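Local structure of putative lipoprotein (Bacteroides fragilis, 3QNK) at residues T498-D503 / S509-N514; F118-V123 / Y185-R190. The protein is a putative SusD-like outer-membrane lipoprotein that probably binds glycans at the cell surface for import. All blocks are in the same frame, centred on the assembly; numbering follows the deposited sequence.

Contact 1: T498-D503 / S509-N514; sequences TPVPHD and SVLKQN
Near the C-terminus of this SusD-family chain, the extended loop that leads into helix 502-507 is bound by the tail that follows the same helix, and the side-chain amide of Gln513 takes the place of a peptide partner for Val500. Both ends of that amide are used. Gln513 OE1 receives Val500 N at 2.8 Å, in the carbonyl plane and on a lone pair, while Gln513 NE2 gives a nearly straight bond (172°) to Val500 O at 2.7 Å, with the acceptor lying in the plane of the amide. The Gln513 chain reaches this position by folding at chi2 (53°), which also brings OE1 back to Asn514 N; gripped by two backbone N-H groups and anchored through NE2, the amide has its rotation fixed. Around this pairing the apolar contact is thin: Val500 CG1 meets Leu511 CD2 at 4.4 Å, and Val500 also packs on Ile505 of the helix that joins the two segments. Asn514 adds a further link to the loop, and its OD1 accepts from Arg146 while ND2 also donates to Tyr126 O. In the bond to the loop, Asn514 ND2 reaches Thr498 O at 2.8 Å, tilted 31° from the carbonyl plane of Thr498.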
loop_
_atom_site.group_PDB
_atom_site.type_symbol
_atom_site.label_atom_id
_atom_site.label_comp_id
_atom_site.label_asym_id
_atom_site.label_seq_id
_atom_site.Cartn_x
_atom_site.Cartn_y
_atom_site.Cartn_z
ATOM N N THR B 498 -14.442 -0.769 -13.302
ATOM C CA THR B 498 -14.065 -0.966 -11.881
ATOM C C THR B 498 -14.507 0.250 -11.055
ATOM O O THR B 498 -14.322 1.372 -11.530
ATOM C CB THR B 498 -12.555 -1.218 -11.782
ATOM O OG1 THR B 498 -12.294 -2.411 -12.500
ATOM C CG2 THR B 498 -12.056 -1.378 -10.335
ATOM N N PRO B 499 -15.106 0.103 -9.846
ATOM C CA PRO B 499 -15.501 1.322 -9.094
ATOM C C PRO B 499 -14.287 2.110 -8.625
ATOM O O PRO B 499 -13.215 1.542 -8.362
ATOM C CB PRO B 499 -16.301 0.790 -7.895
ATOM C CG PRO B 499 -16.010 -0.617 -7.785
ATOM C CD PRO B 499 -15.398 -1.124 -9.064
ATOM N N VAL B 500 -14.431 3.425 -8.607
ATOM C CA VAL B 500 -13.403 4.294 -8.056
ATOM C C VAL B 500 -13.565 4.133 -6.532
ATOM O O VAL B 500 -14.708 4.157 -6.044
ATOM C CB VAL B 500 -13.531 5.767 -8.549
ATOM C CG1 VAL B 500 -12.582 6.699 -7.800
ATOM C CG2 VAL B 500 -13.327 5.875 -10.061
ATOM N N PRO B 501 -12.477 3.905 -5.765
ATOM C CA PRO B 501 -12.620 3.754 -4.299
ATOM C C PRO B 501 -13.402 4.909 -3.654
ATOM O O PRO B 501 -13.181 6.062 -3.992
ATOM C CB PRO B 501 -11.171 3.717 -3.832
ATOM C CG PRO B 501 -10.465 3.140 -4.974
ATOM C CD PRO B 501 -11.071 3.778 -6.165
ATOM N N HIS B 502 -14.366 4.578 -2.800
ATOM C CA HIS B 502 -15.281 5.504 -2.120
ATOM C C HIS B 502 -14.599 6.685 -1.461
ATOM O O HIS B 502 -15.072 7.814 -1.609
ATOM C CB HIS B 502 -16.073 4.752 -1.058
ATOM C CG HIS B 502 -17.051 5.601 -0.302
ATOM N ND1 HIS B 502 -18.248 6.016 -0.873
ATOM C CD2 HIS B 502 -16.972 6.099 0.957
ATOM C CE1 HIS B 502 -18.874 6.689 0.070
ATOM N NE2 HIS B 502 -18.136 6.785 1.180
ATOM N N ASP B 503 -13.516 6.427 -0.711
ATOM C CA ASP B 503 -12.815 7.467 0.035
ATOM C C ASP B 503 -12.224 8.505 -0.892
ATOM O O ASP B 503 -12.133 9.672 -0.513
ATOM C CB ASP B 503 -11.738 6.854 0.947
ATOM C CG ASP B 503 -12.264 6.211 2.220
ATOM O OD1 ASP B 503 -13.495 6.315 2.480
ATOM O OD2 ASP B 503 -11.443 5.641 2.979
ATOM N N SER B 509 -15.057 17.031 -4.697
ATOM C CA SER B 509 -16.397 17.348 -5.211
ATOM C C SER B 509 -16.502 17.017 -6.688
ATOM O O SER B 509 -17.538 16.508 -7.130
ATOM C CB SER B 509 -16.730 18.823 -5.019
ATOM O OG SER B 509 -16.127 19.372 -3.857
ATOM N N VAL B 510 -15.398 17.260 -7.434
ATOM C CA VAL B 510 -15.303 17.108 -8.882
ATOM C C VAL B 510 -15.094 15.649 -9.323
ATOM O O VAL B 510 -15.373 15.316 -10.481
ATOM C CB VAL B 510 -14.221 18.042 -9.467
ATOM C CG1 VAL B 510 -14.494 19.481 -9.080
ATOM C CG2 VAL B 510 -12.825 17.637 -9.023
ATOM N N LEU B 511 -14.620 14.794 -8.419
ATOM C CA LEU B 511 -14.383 13.391 -8.733
ATOM C C LEU B 511 -15.706 12.621 -8.702
ATOM O O LEU B 511 -16.393 12.571 -7.672
ATOM C CB LEU B 511 -13.349 12.790 -7.773
ATOM C CG LEU B 511 -12.576 11.597 -8.292
ATOM C CD1 LEU B 511 -11.717 11.969 -9.453
ATOM C CD2 LEU B 511 -11.735 10.995 -7.201
ATOM N N LYS B 512 -16.083 12.084 -9.879
ATOM C CA LYS B 512 -17.323 11.356 -10.128
ATOM C C LYS B 512 -17.084 9.845 -10.235
ATOM O O LYS B 512 -16.085 9.391 -10.789
ATOM C CB LYS B 512 -18.011 11.869 -11.391
ATOM C CG LYS B 512 -18.559 13.287 -11.231
ATOM C CD LYS B 512 -19.454 13.727 -12.417
ATOM C CE LYS B 512 -18.859 13.629 -13.813
ATOM N NZ LYS B 512 -19.570 14.520 -14.777
ATOM N N GLN B 513 -17.997 9.079 -9.652
ATOM C CA GLN B 513 -17.990 7.628 -9.623
ATOM C C GLN B 513 -18.424 7.081 -10.968
ATOM O O GLN B 513 -19.094 7.776 -11.726
ATOM C CB GLN B 513 -18.953 7.141 -8.507
ATOM C CG GLN B 513 -19.010 5.640 -8.257
ATOM C CD GLN B 513 -17.644 5.029 -8.025
ATOM O OE1 GLN B 513 -16.967 4.592 -8.955
ATOM N NE2 GLN B 513 -17.204 5.012 -6.778
ATOM N N ASN B 514 -18.051 5.836 -11.254
ATOM C CA ASN B 514 -18.458 5.137 -12.452
ATOM C C ASN B 514 -19.916 4.731 -12.292
ATOM O O ASN B 514 -20.385 4.556 -11.165
ATOM C CB ASN B 514 -17.560 3.930 -12.691
ATOM C CG ASN B 514 -16.298 4.275 -13.414
ATOM O OD1 ASN B 514 -16.257 5.202 -14.229
ATOM N ND2 ASN B 514 -15.253 3.485 -13.192
#

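Contact 2: F118-V123 / Y185-R190; sequences FYFEMV and YALKSR
The phenyl ring of Phe120 meets Arg190 at its edge: Arg190 CD lies close to the ring plane, 3.7 Å from Phe120 CE2 and 4.1 Å from Phe120 CZ. Leu187 comes to the same ring obliquely, its CD1 4.0 Å from Phe120 CD2, so adjacent ring carbons CD2 and CE2 each meet a different residue, about one turn apart on helix 181-194. The guanidinium plane of Arg190 is inclined 48° to the phenyl ring, and it is the CD methylene of the arginine that does the touching. Tyr194, one turn further along helix 181-194, also meets the Phe120 ring.

This is helix-to-helix packing inside the alpha-helical superhelix of the SusD fold, between helix 101-126 and helix 181-194. The backbones stay well apart, with the CA atoms of Phe120 and Leu187 separated by 9.5 Å, and the ring bridges the gap because its CG stands opposite the backbone N across the first side-chain bond (chi1 -174°), extending it toward the second helix. The Arg190 chain crosses Phe120 at about a right angle and bends at chi3 (-72°), about the CG-CD bond whose CD sits at the ring edge. Its polar end then serves another helix: NH2 forms a salt bridge with Glu393 of helix 391-405. Ser189, on the same turn, bonds through Ser189 OG to Ala186 O at 2.8 Å and is also linked to Asn397 of helix 391-405.

The chemistry thus divides along one side chain. The CD methylene of Arg190 and CD1 of Leu187 give the buried phenyl ring apolar contacts, whereas the arginine's charge is probably compensated by Glu393, which would let a cationic residue lie in the interior of the helical bundle.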
loop_
_atom_site.group_PDB
_atom_site.type_symbol
_atom_site.label_atom_id
_atom_site.label_comp_id
_atom_site.label_asym_id
_atom_site.label_seq_id
_atom_site.Cartn_x
_atom_site.Cartn_y
_atom_site.Cartn_z
ATOM N N PHE B 118 1.660 2.486 -17.205
ATOM C CA PHE B 118 1.052 2.695 -15.882
ATOM C C PHE B 118 -0.349 3.254 -16.008
ATOM O O PHE B 118 -1.244 2.723 -15.351
ATOM C CB PHE B 118 1.920 3.591 -14.984
ATOM C CG PHE B 118 3.276 3.013 -14.668
ATOM C CD1 PHE B 118 3.443 1.649 -14.470
ATOM C CD2 PHE B 118 4.380 3.834 -14.521
ATOM C CE1 PHE B 118 4.700 1.112 -14.172
ATOM C CE2 PHE B 118 5.642 3.296 -14.223
ATOM C CZ PHE B 118 5.788 1.936 -14.045
ATOM N N TYR B 119 -0.561 4.267 -16.878
ATOM C CA TYR B 119 -1.878 4.845 -17.108
ATOM C C TYR B 119 -2.815 3.837 -17.764
ATOM O O TYR B 119 -4.003 3.803 -17.416
ATOM C CB TYR B 119 -1.805 6.107 -17.948
ATOM C CG TYR B 119 -1.752 7.386 -17.131
ATOM C CD1 TYR B 119 -2.834 7.784 -16.346
ATOM C CD2 TYR B 119 -0.649 8.233 -17.193
ATOM C CE1 TYR B 119 -2.791 8.957 -15.597
ATOM C CE2 TYR B 119 -0.605 9.415 -16.459
ATOM C CZ TYR B 119 -1.667 9.760 -15.649
ATOM O OH TYR B 119 -1.608 10.919 -14.931
ATOM N N PHE B 120 -2.289 2.977 -18.671
ATOM C CA PHE B 120 -3.111 1.955 -19.325
ATOM C C PHE B 120 -3.658 0.971 -18.307
ATOM O O PHE B 120 -4.805 0.597 -18.444
ATOM C CB PHE B 120 -2.343 1.216 -20.426
ATOM C CG PHE B 120 -3.154 0.231 -21.248
ATOM C CD1 PHE B 120 -4.407 0.579 -21.752
ATOM C CD2 PHE B 120 -2.631 -1.016 -21.585
ATOM C CE1 PHE B 120 -5.140 -0.332 -22.533
ATOM C CE2 PHE B 120 -3.360 -1.910 -22.383
ATOM C CZ PHE B 120 -4.603 -1.564 -22.845
ATOM N N GLU B 121 -2.884 0.598 -17.263
ATOM C CA GLU B 121 -3.376 -0.292 -16.196
ATOM C C GLU B 121 -4.568 0.303 -15.460
ATOM O O GLU B 121 -5.477 -0.432 -15.056
ATOM C CB GLU B 121 -2.299 -0.635 -15.172
ATOM C CG GLU B 121 -1.663 -1.989 -15.417
ATOM C CD GLU B 121 -2.582 -3.184 -15.600
ATOM O OE1 GLU B 121 -3.441 -3.403 -14.719
ATOM O OE2 GLU B 121 -2.428 -3.917 -16.606
HETATM N N MSE B 122 -4.579 1.629 -15.308
HETATM C CA MSE B 122 -5.670 2.334 -14.654
HETATM C C MSE B 122 -6.857 2.470 -15.591
HETATM O O MSE B 122 -7.976 2.126 -15.208
HETATM C CB MSE B 122 -5.202 3.713 -14.174
HETATM C CG MSE B 122 -4.206 3.628 -13.023
HETATM SE SE MSE B 122 -3.934 5.341 -12.213
HETATM C CE MSE B 122 -2.617 5.961 -13.314
ATOM N N VAL B 123 -6.621 2.962 -16.816
ATOM C CA VAL B 123 -7.668 3.205 -17.813
ATOM C C VAL B 123 -8.415 1.925 -18.164
ATOM O O VAL B 123 -9.649 1.965 -18.201
ATOM C CB VAL B 123 -7.125 3.940 -19.069
ATOM C CG1 VAL B 123 -8.191 4.081 -20.149
ATOM C CG2 VAL B 123 -6.604 5.312 -18.677
ATOM N N TYR B 185 5.422 -0.047 -30.016
ATOM C CA TYR B 185 4.452 -0.270 -31.087
ATOM C C TYR B 185 3.476 -1.372 -30.707
ATOM O O TYR B 185 2.268 -1.225 -30.941
ATOM C CB TYR B 185 5.149 -0.602 -32.413
ATOM C CG TYR B 185 5.526 0.610 -33.241
ATOM C CD1 TYR B 185 4.548 1.430 -33.802
ATOM C CD2 TYR B 185 6.863 0.884 -33.548
ATOM C CE1 TYR B 185 4.891 2.544 -34.568
ATOM C CE2 TYR B 185 7.218 1.973 -34.351
ATOM C CZ TYR B 185 6.228 2.799 -34.860
ATOM O OH TYR B 185 6.574 3.882 -35.642
ATOM N N ALA B 186 3.987 -2.463 -30.100
ATOM C CA ALA B 186 3.164 -3.578 -29.642
ATOM C C ALA B 186 2.156 -3.107 -28.569
ATOM O O ALA B 186 0.977 -3.438 -28.689
ATOM C CB ALA B 186 4.033 -4.701 -29.112
ATOM N N LEU B 187 2.584 -2.276 -27.589
ATOM C CA LEU B 187 1.644 -1.786 -26.585
ATOM C C LEU B 187 0.640 -0.864 -27.239
ATOM O O LEU B 187 -0.550 -0.993 -26.941
ATOM C CB LEU B 187 2.328 -1.103 -25.379
ATOM C CG LEU B 187 1.434 -0.775 -24.130
ATOM C CD1 LEU B 187 0.722 -1.994 -23.596
ATOM C CD2 LEU B 187 2.235 -0.129 -23.015
ATOM N N LYS B 188 1.091 -0.017 -28.191
ATOM C CA LYS B 188 0.261 0.926 -28.937
ATOM C C LYS B 188 -0.892 0.191 -29.603
ATOM O O LYS B 188 -2.043 0.582 -29.394
ATOM C CB LYS B 188 1.102 1.699 -29.976
ATOM C CG LYS B 188 0.578 3.077 -30.363
ATOM C CD LYS B 188 1.593 3.961 -31.097
ATOM C CE LYS B 188 0.933 4.842 -32.154
ATOM N NZ LYS B 188 0.938 4.238 -33.531
ATOM N N SER B 189 -0.603 -0.928 -30.324
ATOM C CA SER B 189 -1.629 -1.722 -31.028
ATOM C C SER B 189 -2.706 -2.255 -30.062
ATOM O O SER B 189 -3.881 -2.233 -30.435
ATOM C CB SER B 189 -1.003 -2.874 -31.816
ATOM O OG SER B 189 -0.547 -3.953 -31.015
ATOM N N ARG B 190 -2.335 -2.702 -28.831
ATOM C CA ARG B 190 -3.322 -3.188 -27.858
ATOM C C ARG B 190 -4.175 -2.046 -27.329
ATOM O O ARG B 190 -5.404 -2.181 -27.315
ATOM C CB ARG B 190 -2.655 -3.910 -26.697
ATOM C CG ARG B 190 -3.660 -4.683 -25.865
ATOM C CD ARG B 190 -3.104 -4.954 -24.498
ATOM N NE ARG B 190 -2.043 -5.954 -24.555
ATOM C CZ ARG B 190 -1.375 -6.407 -23.501
ATOM N NH1 ARG B 190 -1.641 -5.939 -22.286
ATOM N NH2 ARG B 190 -0.432 -7.327 -23.652
#

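In the fold
Both contacts are buried, but the centre of contact 2 is about 12 Å from the centre of the chain and that of contact 1 about 26 Å, so contact 2 is the more central. Contact 2 joins two helices distant in sequence through van der Waals packing alone, whereas contact 1 ties together the loops flanking a single short helix, mainly by amide-to-backbone hydrogen bonds. Contact 2 falls in the N-terminal part of the chain and contact 1 near the C-terminus; they do not touch, their centres being about 22 Å apart and their nearest atoms about 7 Å. Helix 101-126 nevertheless connects them: it carries Phe120 of contact 2, and Arg125 and Tyr126 at its end bond to Thr498 and Asn514 of contact 1.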